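Local coordinates for protein DNA polymerase III, beta subunit (Eubacterium rectale, PDB 3T0P) that probably serves as the ring-shaped sliding clamp that tethers DNA polymerases and other proteins to DNA and so makes replication processive, at residues Glu213-Tyr218 against Ile224-Glu229; Tyr253-Arg258 against Lys314-Gly319; Thr97-Glu102 against Phe106-Lys111; Ile179-Met184 against Gln247-Asp252; Ile34-Ser39 against Ile43-Asn48. All coordinates share one frame; numbering follows the deposited sequence.

Contact 1: Glu213-Tyr218 against Ile224-Glu229; sequences EDVVIY and IVFEFE
Ile217 and Phe226 stand side by side on one face of an antiparallel beta hairpin in the central domain of the clamp, pointing the same way as a non-hydrogen-bonded pair. Ile217 CG1 comes within 3.6 Å of Phe226 CD2, approaching the ring obliquely, while Val215 CG1 reaches the ring's edge from two residues earlier. On the other branch, Ile217 CG2 is anti to the backbone N and lies 3.9 Å from Ile224 CD1, so one isoleucine bridges two neighbours of the partner strand. Helix 132-140 covers this face, with Leu135 against Val215 and Phe226. The reverse face carries Val216, Tyr218, Val225 and Glu227. Here the Tyr218 ring and the Glu227 carboxylate are turned almost perpendicular, 83° apart, and OE1 lies in the ring plane at the edge, 3.8 Å from CE2; Arg124 forms a salt bridge to the other carboxylate oxygen, OE2. Pairs Val216-Glu227 and Tyr218-Val225 each exchange two backbone hydrogen bonds. Toward the open end of the hairpin, Glu213 and Glu229 cross at about a right angle and bring two acceptors together, Glu213 OE2 and Glu229 OE2, 3.0 Å apart with no hydrogen bond between them; Gln132 NE2 gives Glu229 OE2 a weak one.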
# COMPACT_ATOMS: atom_id res chain seq x y z
N GLU B 213 5.71 27.24 -7.64
CA GLU B 213 7.12 27.07 -7.32
C GLU B 213 7.86 26.65 -8.57
O GLU B 213 7.30 25.95 -9.39
CB GLU B 213 7.31 26.03 -6.20
CG GLU B 213 6.99 26.53 -4.80
CD GLU B 213 7.33 25.53 -3.70
OE1 GLU B 213 6.53 24.58 -3.50
OE2 GLU B 213 8.39 25.69 -3.05
N ASP B 214 9.13 27.05 -8.71
CA ASP B 214 9.91 26.74 -9.91
C ASP B 214 11.12 25.82 -9.67
O ASP B 214 11.66 25.75 -8.56
CB ASP B 214 10.40 28.05 -10.54
CG ASP B 214 9.28 28.82 -11.21
OD1 ASP B 214 8.46 28.20 -11.92
OD2 ASP B 214 9.24 30.06 -11.05
N VAL B 215 11.56 25.20 -10.75
CA VAL B 215 12.75 24.36 -10.84
C VAL B 215 13.72 25.03 -11.81
O VAL B 215 13.33 25.39 -12.93
CB VAL B 215 12.41 22.89 -11.29
CG1 VAL B 215 13.66 22.00 -11.22
CG2 VAL B 215 11.32 22.30 -10.39
N VAL B 216 14.98 25.20 -11.40
CA VAL B 216 15.99 25.77 -12.31
C VAL B 216 16.82 24.59 -12.83
O VAL B 216 17.27 23.74 -12.06
CB VAL B 216 16.84 26.89 -11.66
CG1 VAL B 216 17.84 27.48 -12.66
CG2 VAL B 216 15.95 27.99 -11.09
N ILE B 217 16.93 24.48 -14.14
CA ILE B 217 17.63 23.35 -14.76
C ILE B 217 18.87 23.84 -15.52
O ILE B 217 18.80 24.83 -16.25
CB ILE B 217 16.64 22.56 -15.69
CG1 ILE B 217 15.45 21.99 -14.87
CG2 ILE B 217 17.35 21.42 -16.47
CD1 ILE B 217 14.25 21.49 -15.72
N TYR B 218 20.00 23.14 -15.38
CA TYR B 218 21.24 23.42 -16.13
C TYR B 218 21.65 22.18 -16.87
O TYR B 218 21.67 21.11 -16.27
CB TYR B 218 22.39 23.87 -15.20
CG TYR B 218 22.13 25.14 -14.44
CD1 TYR B 218 22.39 26.38 -15.01
CD2 TYR B 218 21.60 25.11 -13.16
CE1 TYR B 218 22.14 27.56 -14.32
CE2 TYR B 218 21.35 26.28 -12.45
CZ TYR B 218 21.64 27.50 -13.03
OH TYR B 218 21.41 28.66 -12.33
N ILE B 224 23.14 17.05 -16.15
CA ILE B 224 21.91 17.82 -15.99
C ILE B 224 21.80 18.10 -14.49
O ILE B 224 22.07 17.22 -13.68
CB ILE B 224 20.65 17.18 -16.59
CG1 ILE B 224 19.44 18.16 -16.51
CG2 ILE B 224 20.34 15.79 -15.98
CD1 ILE B 224 18.27 17.83 -17.52
N VAL B 225 21.47 19.35 -14.13
CA VAL B 225 21.31 19.82 -12.75
C VAL B 225 19.90 20.40 -12.60
O VAL B 225 19.46 21.18 -13.44
CB VAL B 225 22.42 20.85 -12.37
CG1 VAL B 225 22.24 21.38 -10.95
CG2 VAL B 225 23.83 20.26 -12.57
N PHE B 226 19.20 19.98 -11.55
CA PHE B 226 17.88 20.46 -11.16
C PHE B 226 18.01 21.12 -9.81
O PHE B 226 18.52 20.49 -8.89
CB PHE B 226 16.87 19.31 -11.05
CG PHE B 226 16.66 18.50 -12.30
CD1 PHE B 226 17.48 17.41 -12.59
CD2 PHE B 226 15.60 18.78 -13.15
CE1 PHE B 226 17.27 16.65 -13.74
CE2 PHE B 226 15.39 18.01 -14.29
CZ PHE B 226 16.24 16.96 -14.58
N GLU B 227 17.58 22.38 -9.68
CA GLU B 227 17.57 23.07 -8.38
C GLU B 227 16.16 23.47 -8.03
O GLU B 227 15.45 24.01 -8.86
CB GLU B 227 18.44 24.33 -8.35
CG GLU B 227 19.80 24.23 -9.00
CD GLU B 227 20.58 25.48 -8.68
OE1 GLU B 227 20.05 26.59 -8.93
OE2 GLU B 227 21.64 25.37 -8.03
N PHE B 228 15.76 23.21 -6.81
CA PHE B 228 14.44 23.53 -6.29
C PHE B 228 14.54 23.54 -4.78
O PHE B 228 15.19 22.66 -4.21
CB PHE B 228 13.36 22.55 -6.80
CG PHE B 228 13.57 21.11 -6.43
CD1 PHE B 228 14.51 20.32 -7.11
CD2 PHE B 228 12.87 20.53 -5.37
CE1 PHE B 228 14.73 18.99 -6.74
CE2 PHE B 228 13.08 19.19 -5.01
CZ PHE B 228 14.00 18.42 -5.71
N GLU B 229 13.95 24.57 -4.15
CA GLU B 229 13.91 24.80 -2.70
C GLU B 229 15.36 24.78 -2.17
O GLU B 229 16.14 25.60 -2.63
CB GLU B 229 12.96 23.81 -1.99
CG GLU B 229 11.59 23.76 -2.64
CD GLU B 229 10.61 22.69 -2.16
OE1 GLU B 229 11.05 21.65 -1.62
OE2 GLU B 229 9.40 22.89 -2.39

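Contact 2: Tyr253-Arg258 against Lys314-Gly319; sequences YDTKVR and KDIMIG. With PGR (R-1,2-propanediol), chain R.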
# COMPACT_ATOMS: atom_id res chain seq x y z
N TYR B 253 -2.83 9.73 -42.91
CA TYR B 253 -3.70 8.70 -42.31
C TYR B 253 -4.87 8.38 -43.22
O TYR B 253 -5.25 9.22 -44.02
CB TYR B 253 -4.23 9.18 -40.94
CG TYR B 253 -5.03 10.47 -40.99
CD1 TYR B 253 -4.40 11.71 -40.89
CD2 TYR B 253 -6.42 10.44 -41.10
CE1 TYR B 253 -5.14 12.90 -40.91
CE2 TYR B 253 -7.16 11.62 -41.11
CZ TYR B 253 -6.52 12.85 -41.01
OH TYR B 253 -7.26 14.01 -41.02
N ASP B 254 -5.51 7.21 -43.01
CA ASP B 254 -6.68 6.78 -43.79
C ASP B 254 -7.94 6.73 -42.91
O ASP B 254 -9.04 6.65 -43.44
CB ASP B 254 -6.42 5.39 -44.43
CG ASP B 254 -5.43 5.38 -45.58
OD1 ASP B 254 -5.15 6.47 -46.15
OD2 ASP B 254 -4.96 4.27 -45.96
N THR B 255 -7.77 6.77 -41.60
CA THR B 255 -8.86 6.71 -40.63
C THR B 255 -8.59 7.69 -39.49
O THR B 255 -7.49 7.71 -38.95
CB THR B 255 -9.02 5.27 -40.08
OG1 THR B 255 -9.01 4.31 -41.15
CG2 THR B 255 -10.26 5.09 -39.19
N LYS B 256 -9.61 8.46 -39.10
CA LYS B 256 -9.55 9.36 -37.96
C LYS B 256 -10.74 9.06 -37.06
O LYS B 256 -11.87 9.02 -37.54
CB LYS B 256 -9.53 10.84 -38.39
CG LYS B 256 -9.42 11.80 -37.21
CD LYS B 256 -9.71 13.22 -37.61
CE LYS B 256 -9.73 14.13 -36.41
NZ LYS B 256 -9.81 15.56 -36.82
N VAL B 257 -10.49 8.83 -35.78
CA VAL B 257 -11.53 8.48 -34.81
C VAL B 257 -11.57 9.51 -33.69
O VAL B 257 -10.55 9.78 -33.06
CB VAL B 257 -11.34 7.03 -34.26
CG1 VAL B 257 -12.32 6.71 -33.14
CG2 VAL B 257 -11.47 6.00 -35.38
N ARG B 258 -12.74 10.06 -33.43
CA ARG B 258 -12.94 10.94 -32.29
C ARG B 258 -13.72 10.09 -31.30
O ARG B 258 -14.77 9.56 -31.67
CB ARG B 258 -13.68 12.24 -32.71
CG ARG B 258 -13.87 13.27 -31.58
CD ARG B 258 -12.84 14.38 -31.62
NE ARG B 258 -12.88 15.23 -30.43
CZ ARG B 258 -12.13 16.31 -30.24
NH1 ARG B 258 -11.25 16.69 -31.16
NH2 ARG B 258 -12.25 17.02 -29.13
N LYS B 314 -11.54 5.23 -43.70
CA LYS B 314 -11.81 3.80 -43.86
C LYS B 314 -12.21 3.05 -42.60
O LYS B 314 -11.66 3.29 -41.51
CB LYS B 314 -10.57 3.10 -44.42
CG LYS B 314 -10.14 3.51 -45.83
CD LYS B 314 -8.77 2.93 -46.18
CE LYS B 314 -8.39 3.25 -47.62
NZ LYS B 314 -7.00 2.84 -47.95
N ASP B 315 -13.09 2.04 -42.78
CA ASP B 315 -13.38 1.06 -41.73
C ASP B 315 -12.06 0.32 -41.47
O ASP B 315 -11.27 0.14 -42.41
CB ASP B 315 -14.48 0.07 -42.14
CG ASP B 315 -15.92 0.59 -42.16
OD1 ASP B 315 -16.13 1.78 -41.91
OD2 ASP B 315 -16.83 -0.22 -42.43
N ILE B 316 -11.78 -0.07 -40.22
CA ILE B 316 -10.53 -0.76 -39.94
C ILE B 316 -10.67 -1.72 -38.74
O ILE B 316 -11.34 -1.41 -37.75
CB ILE B 316 -9.33 0.25 -39.72
CG1 ILE B 316 -7.95 -0.46 -39.71
CG2 ILE B 316 -9.53 1.16 -38.50
CD1 ILE B 316 -6.71 0.41 -39.45
N MSE B 317 -10.03 -2.89 -38.86
CA MSE B 317 -9.87 -3.83 -37.77
C MSE B 317 -8.40 -3.82 -37.40
O MSE B 317 -7.55 -4.03 -38.25
CB MSE B 317 -10.35 -5.22 -38.13
CG MSE B 317 -10.35 -6.11 -36.88
SE MSE B 317 -10.96 -7.92 -37.18
CE MSE B 317 -9.90 -8.41 -38.78
N ILE B 318 -8.09 -3.52 -36.15
CA ILE B 318 -6.69 -3.40 -35.71
C ILE B 318 -6.54 -3.95 -34.27
O ILE B 318 -7.44 -3.78 -33.45
CB ILE B 318 -6.24 -1.90 -35.85
CG1 ILE B 318 -4.74 -1.70 -35.58
CG2 ILE B 318 -7.11 -0.89 -35.05
CD1 ILE B 318 -4.17 -0.28 -36.11
N GLY B 319 -5.41 -4.58 -33.99
CA GLY B 319 -5.15 -5.14 -32.66
C GLY B 319 -4.02 -4.45 -31.93
O GLY B 319 -3.09 -3.92 -32.56
C1 PGR R . -4.95 9.50 -47.15
C2 PGR R . -3.84 8.84 -48.00
C3 PGR R . -2.84 8.12 -47.07
O1 PGR R . -6.11 9.79 -47.95
O2 PGR R . -4.40 7.90 -48.93
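With CG beside the backbone N (chi1 -72°), Asp254 lays its carboxylate along the side chain of Lys314, which runs extended in the same direction. Lys314 NZ meets Asp254 OD2 at 3.2 Å in a salt bridge, from above the carboxylate plane. Thr255 OG1, likewise beside its own backbone N (chi1 -47°), donates to Lys314 O at 2.9 Å, and the backbone closes the grip where Lys314 N reaches Asp254 O, also at 2.9 Å. Thr255 CG2 touches Ile316 CG2 at 4.1 Å. A propanediol, probably from the crystallisation liquor, adds a weak hydrogen bond to Asp254 OD1. With an alanine in place of Asp254, the Lys314 ammonium is likely to lose its mate and be left free to swing. Asp254 and Thr255 both face Met341 of strand 336-341, a classic beta bulge. Strand 255-260 then runs on between strands 336-341 and 310-313, whereas strand 316-320 turns off to pair with strand 283-288 in the second sheet of the C-terminal domain.

Contact 3: Thr97-Glu102 against Phe106-Lys111; sequences TVISCE and FNIIGK
Ile99 and Ile108 touch at their ends across two antiparallel strands, 96-101 and 104-109. Ile108 can be followed outward from its backbone: CB carries CG1 between the backbone N and the carbonyl carbon (chi1 59°), a setting that swings this branch over the partner strand. CG1 lies 4.0 Å from Thr97 CB and 3.9 Å from Thr97 O, and the chain then extends to CD1, which meets Ile99 CD1 at 3.8 Å as the two side chains slant past each other. Ile99 CG1 stands beside its own backbone N, and Phe106 begins on the same face, with CB 4.4 Å from Ile99 CB before the ring leads off. Helix 72-81 covers this face through Ile74, Phe75 and Ile78. Turned the other way, Val98 and Asn107 stand side by side, the amide oxygen Asn107 OD1 resting 3.5 Å from Val98 CG2. Two pairs, Thr97-Ile108 and Ile99-Phe106, exchange backbone hydrogen bonds in both directions; the straightest is Ile108 N to Thr97 O, 172° at the hydrogen. In the second subunit, Ile300 packs on Ile108 and Met303 on Phe106, and a strand there pairs antiparallel with Phe106 and Asn107. This hairpin thus forms the edge of the N-terminal domain sheet that runs on into the partner, as in the head-to-tail dimer interface of bacterial beta sliding clamps.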
# COMPACT_ATOMS: atom_id res chain seq x y z
N THR B 97 29.38 7.39 16.44
CA THR B 97 28.42 8.47 16.31
C THR B 97 27.34 8.34 17.37
O THR B 97 26.72 7.28 17.55
CB THR B 97 27.84 8.46 14.87
OG1 THR B 97 28.92 8.54 13.94
CG2 THR B 97 26.87 9.64 14.61
N VAL B 98 27.07 9.47 18.05
CA VAL B 98 25.99 9.61 19.02
C VAL B 98 24.96 10.57 18.44
O VAL B 98 25.29 11.68 18.04
CB VAL B 98 26.45 10.08 20.42
CG1 VAL B 98 25.35 9.83 21.44
CG2 VAL B 98 27.75 9.39 20.84
N ILE B 99 23.73 10.10 18.36
CA ILE B 99 22.59 10.88 17.90
C ILE B 99 21.69 10.99 19.12
O ILE B 99 21.27 9.96 19.66
CB ILE B 99 21.88 10.25 16.67
CG1 ILE B 99 22.89 10.00 15.51
CG2 ILE B 99 20.73 11.15 16.23
CD1 ILE B 99 22.35 9.18 14.30
N SER B 100 21.46 12.21 19.59
CA SER B 100 20.69 12.40 20.81
C SER B 100 19.58 13.44 20.63
O SER B 100 19.69 14.34 19.81
CB SER B 100 21.60 12.75 21.99
OG SER B 100 22.06 14.08 21.91
N CYS B 101 18.47 13.22 21.32
CA CYS B 101 17.29 14.07 21.22
C CYS B 101 16.47 13.86 22.47
O CYS B 101 16.10 12.73 22.74
CB CYS B 101 16.48 13.72 19.97
SG CYS B 101 15.04 14.76 19.70
N GLU B 102 16.17 14.94 23.21
CA GLU B 102 15.42 14.93 24.47
C GLU B 102 16.17 14.01 25.43
O GLU B 102 17.36 14.24 25.65
CB GLU B 102 13.93 14.53 24.29
CG GLU B 102 13.11 15.55 23.50
CD GLU B 102 11.60 15.38 23.41
OE1 GLU B 102 11.05 14.47 24.07
OE2 GLU B 102 10.98 16.16 22.64
N PHE B 106 21.25 7.37 20.72
CA PHE B 106 21.64 6.26 19.86
C PHE B 106 23.12 6.25 19.66
O PHE B 106 23.69 7.29 19.35
CB PHE B 106 20.95 6.33 18.49
CG PHE B 106 19.52 5.89 18.49
CD1 PHE B 106 19.19 4.56 18.31
CD2 PHE B 106 18.49 6.81 18.70
CE1 PHE B 106 17.87 4.15 18.34
CE2 PHE B 106 17.17 6.40 18.72
CZ PHE B 106 16.86 5.08 18.51
N ASN B 107 23.77 5.09 19.81
CA ASN B 107 25.20 4.96 19.51
C ASN B 107 25.31 4.06 18.30
O ASN B 107 24.78 2.94 18.31
CB ASN B 107 26.00 4.44 20.69
CG ASN B 107 25.90 5.32 21.91
OD1 ASN B 107 26.67 6.26 22.08
ND2 ASN B 107 24.90 5.06 22.74
N ILE B 108 25.87 4.61 17.20
CA ILE B 108 26.08 3.86 15.96
C ILE B 108 27.52 4.12 15.50
O ILE B 108 28.23 4.90 16.13
CB ILE B 108 25.02 4.15 14.84
CG1 ILE B 108 24.98 5.65 14.44
CG2 ILE B 108 23.63 3.59 15.22
CD1 ILE B 108 24.14 5.97 13.25
N ILE B 109 27.95 3.43 14.45
CA ILE B 109 29.29 3.58 13.89
C ILE B 109 29.16 4.10 12.46
O ILE B 109 28.39 3.56 11.67
CB ILE B 109 30.14 2.27 13.99
CG1 ILE B 109 29.37 1.02 13.49
CG2 ILE B 109 30.67 2.06 15.42
N GLY B 110 29.86 5.18 12.18
CA GLY B 110 29.87 5.79 10.85
C GLY B 110 31.09 5.35 10.08
O GLY B 110 31.83 4.45 10.50
N LYS B 111 31.29 5.96 8.92
CA LYS B 111 32.42 5.72 8.03
C LYS B 111 33.04 7.04 7.69
O LYS B 111 32.38 8.08 7.78
CB LYS B 111 31.96 5.00 6.74
CG LYS B 111 31.72 3.51 6.92
CD LYS B 111 31.38 2.83 5.60
CE LYS B 111 31.05 1.37 5.81
NZ LYS B 111 31.37 0.56 4.61

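Contact 4: Ile179-Met184 against Gln247-Asp252; sequences IRYIEM and QMLSSD
An inverse gamma turn centred on Leu249, in the loop that leads from the central into the C-terminal domain of the clamp, delivers one leucine to strand 176-184. The contact is small and apolar: 88 Å² are buried between the segments, both sides summed, and no hydrogen bond crosses. Leu249 and Ile179 reach toward each other tip to tip. Ile179 CD1 meets both leucine methyls, CD2 at 3.7 Å and CD1 at 3.9 Å, so the end of the isoleucine sits against the fork of Leu249. Two torsions aim the isoleucine: CG1 lies beside the backbone N, opposite the carbonyl carbon (chi1 -47°), and the chain then runs out nearly straight to CD1 (chi2 163°). On the loop side, chi1 of Leu249 (-48°) turns the forked end toward Ile179. Tyr181, two residues on and on the same side of the strand, brings its hydroxyl to the margin, where OH lies 4.3 Å from Leu249 CD1. The rest of the loop stays clear of the strand, and the nearest CA atoms, those of Ile179 and Leu249, are still 10.5 Å apart. Ile245 and Arg168 also pack on Ile179, and Ile358 lies against Tyr181. Strand 176-184 itself runs between strands 166-172 and 357-361, so the leucine lands where the sheet of the central domain passes into strands of the C-terminal domain.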
# COMPACT_ATOMS: atom_id res chain seq x y z
N ILE B 179 5.43 11.54 -26.71
CA ILE B 179 6.01 12.87 -26.96
C ILE B 179 5.12 13.93 -26.35
O ILE B 179 3.93 14.02 -26.66
CB ILE B 179 6.24 13.16 -28.48
CG1 ILE B 179 6.92 11.99 -29.20
CG2 ILE B 179 7.03 14.48 -28.67
CD1 ILE B 179 6.81 12.04 -30.71
N ARG B 180 5.72 14.79 -25.53
CA ARG B 180 5.06 15.94 -24.95
C ARG B 180 5.75 17.21 -25.40
O ARG B 180 6.97 17.25 -25.53
CB ARG B 180 5.03 15.84 -23.44
CG ARG B 180 3.91 14.93 -22.90
CD ARG B 180 2.57 15.63 -22.99
NE ARG B 180 1.47 14.76 -22.59
CZ ARG B 180 0.25 15.18 -22.30
NH1 ARG B 180 -0.05 16.48 -22.36
NH2 ARG B 180 -0.69 14.32 -21.91
N TYR B 181 4.96 18.23 -25.71
CA TYR B 181 5.42 19.55 -26.12
C TYR B 181 5.03 20.57 -25.09
O TYR B 181 3.92 20.51 -24.54
CB TYR B 181 4.85 19.95 -27.48
CG TYR B 181 5.29 19.06 -28.61
CD1 TYR B 181 4.49 18.01 -29.05
CD2 TYR B 181 6.46 19.32 -29.32
CE1 TYR B 181 4.87 17.21 -30.13
CE2 TYR B 181 6.85 18.54 -30.41
CZ TYR B 181 6.06 17.46 -30.80
OH TYR B 181 6.45 16.67 -31.85
N ILE B 182 5.96 21.49 -24.79
CA ILE B 182 5.75 22.56 -23.82
C ILE B 182 6.22 23.85 -24.46
O ILE B 182 7.31 23.90 -25.02
CB ILE B 182 6.50 22.26 -22.47
CG1 ILE B 182 5.97 20.98 -21.80
CG2 ILE B 182 6.44 23.45 -21.49
CD1 ILE B 182 6.95 20.39 -20.73
N GLU B 183 5.36 24.87 -24.46
CA GLU B 183 5.69 26.22 -24.93
C GLU B 183 6.15 27.02 -23.71
O GLU B 183 5.43 27.09 -22.71
CB GLU B 183 4.51 26.89 -25.63
CG GLU B 183 4.93 27.99 -26.59
CD GLU B 183 3.85 28.44 -27.56
OE1 GLU B 183 3.39 27.61 -28.37
OE2 GLU B 183 3.49 29.64 -27.52
N MSE B 184 7.36 27.56 -23.76
CA MSE B 184 7.90 28.32 -22.64
C MSE B 184 7.86 29.81 -22.95
O MSE B 184 7.68 30.18 -24.11
CB MSE B 184 9.30 27.83 -22.29
CG MSE B 184 9.28 26.38 -21.81
SE MSE B 184 11.03 25.59 -21.66
CE MSE B 184 11.67 25.79 -23.57
N GLN B 247 10.84 11.49 -38.66
CA GLN B 247 10.54 10.77 -39.90
C GLN B 247 9.28 9.89 -39.76
O GLN B 247 8.55 9.72 -40.75
CB GLN B 247 11.73 9.88 -40.32
CG GLN B 247 12.34 9.03 -39.20
CD GLN B 247 12.96 7.76 -39.71
OE1 GLN B 247 12.35 6.69 -39.68
NE2 GLN B 247 14.20 7.84 -40.18
N MSE B 248 9.04 9.35 -38.55
CA MSE B 248 7.93 8.46 -38.20
C MSE B 248 6.65 9.19 -37.85
O MSE B 248 5.60 8.56 -37.73
CB MSE B 248 8.30 7.58 -37.02
CG MSE B 248 9.44 6.66 -37.31
SE MSE B 248 9.54 5.43 -35.85
CE MSE B 248 10.00 3.83 -36.89
N LEU B 249 6.73 10.51 -37.69
CA LEU B 249 5.56 11.32 -37.36
C LEU B 249 4.95 11.83 -38.66
O LEU B 249 4.66 13.02 -38.81
CB LEU B 249 5.93 12.46 -36.37
CG LEU B 249 6.77 12.06 -35.13
CD1 LEU B 249 7.23 13.28 -34.35
CD2 LEU B 249 6.05 11.06 -34.24
N SER B 250 4.77 10.89 -39.63
CA SER B 250 4.16 11.12 -40.94
C SER B 250 2.70 11.46 -40.73
O SER B 250 1.94 10.65 -40.21
CB SER B 250 4.32 9.90 -41.84
OG SER B 250 5.68 9.67 -42.16
N SER B 251 2.33 12.70 -41.10
CA SER B 251 0.99 13.27 -40.93
C SER B 251 -0.12 12.61 -41.82
O SER B 251 -1.26 13.07 -41.77
CB SER B 251 1.03 14.77 -41.20
OG SER B 251 -0.17 15.42 -40.82
N ASP B 252 0.21 11.56 -42.61
CA ASP B 252 -0.78 10.92 -43.48
C ASP B 252 -1.50 9.77 -42.78
O ASP B 252 -0.85 8.95 -42.13
CB ASP B 252 -0.16 10.42 -44.80
CG ASP B 252 1.33 10.22 -44.80
OD1 ASP B 252 1.82 9.37 -44.02
OD2 ASP B 252 2.02 10.90 -45.60

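Contact 5: Ile34-Ser39 against Ile43-Asn48; sequences ILIDAS and IKLMAN. With ACT (acetate ion), chain S.
Asp37 OD1 is gripped twice by Ser39, from OG at 2.7 Å on its syn lone pair and from the backbone N at 3.1 Å nearly along the C-O direction, an Asx turn on the way from this strand to the hairpin loop. Its other oxygen accepts from Tyr118 OH. Across the hairpin Asp37 pairs with Lys44: Asp37 N donates to Lys44 O at 2.8 Å, and Asp37 CB stands 4.2 Å from Lys44 CB. A leucine in place of Asp37 is likely to leave the Ser39 N-H and hydroxyl and the Tyr118 hydroxyl without the carboxylate that holds them. On the opposite face Ile36 and Leu45 lie side by side, with Leu45 CD2 3.6 Å from Ile36 CG1 and 4.2 Å from Ile34 CG2; Val15 and Val18 of helix 8-18 cover the leucine. Leu35 and Met46, a selenomethionine, meet at CB on the Asp37 face, where both touch Phe116. Helices packed on one face of such hairpins are characteristic of the DNA-clamp fold.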
# COMPACT_ATOMS: atom_id res chain seq x y z
N ILE B 34 24.60 8.02 3.67
CA ILE B 34 24.28 9.43 3.50
C ILE B 34 25.50 10.17 4.06
O ILE B 34 25.93 9.89 5.18
CB ILE B 34 22.96 9.84 4.21
CG1 ILE B 34 21.74 9.34 3.43
CG2 ILE B 34 22.89 11.39 4.39
CD1 ILE B 34 20.47 9.34 4.22
N LEU B 35 26.06 11.10 3.29
CA LEU B 35 27.14 11.91 3.81
C LEU B 35 26.60 13.15 4.52
O LEU B 35 25.74 13.86 3.99
CB LEU B 35 28.08 12.35 2.68
CG LEU B 35 29.33 13.07 3.13
CD1 LEU B 35 30.35 12.09 3.68
CD2 LEU B 35 29.92 13.87 2.00
N ILE B 36 27.13 13.43 5.72
CA ILE B 36 26.85 14.66 6.43
C ILE B 36 28.13 15.49 6.28
O ILE B 36 29.17 15.11 6.82
CB ILE B 36 26.40 14.51 7.90
CG1 ILE B 36 25.24 13.50 8.06
CG2 ILE B 36 26.06 15.88 8.50
CD1 ILE B 36 25.07 13.06 9.46
N ASP B 37 28.07 16.57 5.50
CA ASP B 37 29.21 17.46 5.32
C ASP B 37 28.92 18.77 6.05
O ASP B 37 28.07 19.55 5.62
CB ASP B 37 29.51 17.71 3.83
CG ASP B 37 30.83 18.43 3.56
OD1 ASP B 37 31.25 19.25 4.42
OD2 ASP B 37 31.43 18.20 2.50
N ALA B 38 29.59 18.97 7.17
CA ALA B 38 29.51 20.18 7.97
C ALA B 38 30.92 20.77 8.13
O ALA B 38 31.26 21.28 9.20
CB ALA B 38 28.89 19.86 9.31
N SER B 39 31.77 20.67 7.07
CA SER B 39 33.16 21.15 7.10
C SER B 39 33.28 22.66 6.90
O SER B 39 34.26 23.24 7.35
CB SER B 39 34.00 20.44 6.05
OG SER B 39 33.51 20.75 4.76
N ILE B 43 25.26 22.93 6.71
CA ILE B 43 25.06 21.50 6.96
C ILE B 43 24.49 20.95 5.69
O ILE B 43 23.38 21.30 5.27
CB ILE B 43 24.19 21.16 8.20
CG1 ILE B 43 24.82 21.74 9.48
CG2 ILE B 43 23.96 19.63 8.29
CD1 ILE B 43 23.84 21.87 10.65
N LYS B 44 25.27 20.10 5.05
CA LYS B 44 24.93 19.52 3.77
C LYS B 44 24.74 18.02 3.91
O LYS B 44 25.63 17.35 4.43
CB LYS B 44 26.08 19.83 2.79
CG LYS B 44 25.69 20.23 1.38
CD LYS B 44 26.82 21.06 0.69
CE LYS B 44 27.66 20.26 -0.29
NZ LYS B 44 28.97 20.91 -0.64
N LEU B 45 23.59 17.49 3.44
CA LEU B 45 23.35 16.05 3.36
C LEU B 45 23.58 15.66 1.94
O LEU B 45 23.19 16.41 1.05
CB LEU B 45 21.94 15.64 3.78
CG LEU B 45 21.58 15.78 5.24
CD1 LEU B 45 20.22 15.18 5.49
CD2 LEU B 45 22.62 15.16 6.16
N MSE B 46 24.17 14.50 1.70
CA MSE B 46 24.48 14.09 0.33
C MSE B 46 24.38 12.58 0.15
O MSE B 46 24.81 11.82 1.02
CB MSE B 46 25.90 14.55 -0.00
CG MSE B 46 26.25 14.53 -1.48
SE MSE B 46 28.11 15.20 -1.84
CE MSE B 46 28.15 16.76 -0.63
N ALA B 47 23.81 12.16 -0.98
CA ALA B 47 23.77 10.77 -1.42
C ALA B 47 24.15 10.73 -2.90
O ALA B 47 23.77 11.61 -3.67
CB ALA B 47 22.42 10.15 -1.18
N ASN B 48 25.02 9.78 -3.25
CA ASN B 48 25.50 9.66 -4.62
C ASN B 48 25.64 8.20 -5.02
O ASN B 48 26.34 7.46 -4.33
CB ASN B 48 26.84 10.39 -4.79
CG ASN B 48 27.30 10.49 -6.21
OD1 ASN B 48 26.54 10.28 -7.15
ND2 ASN B 48 28.57 10.81 -6.39
C ACT S . 26.87 12.34 -10.04
O ACT S . 27.80 11.78 -9.44
OXT ACT S . 25.89 12.60 -9.41
CH3 ACT S . 26.93 12.74 -11.49

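How the contacts relate
Along the chain the order is contact 5, contact 3, contact 4 and contact 2, with contact 1 falling between the two segments of contact 4. Contacts 3 and 5 belong to different sheets of the N-terminal domain, their centres about 16 Å apart. Contacts 5 and 1, about 19 Å between centres, share an eight-stranded sheet that joins the N-terminal to the central domain. Contacts 4 and 2, about 20 Å between centres, both reach the nine-stranded sheet that carries the central domain into the C-terminal one. The centres of contacts 2 and 3 are about 66 Å apart, on opposite sides of the chain's centre, consistent with a curved half-ring whose continuous sheets span both domain junctions.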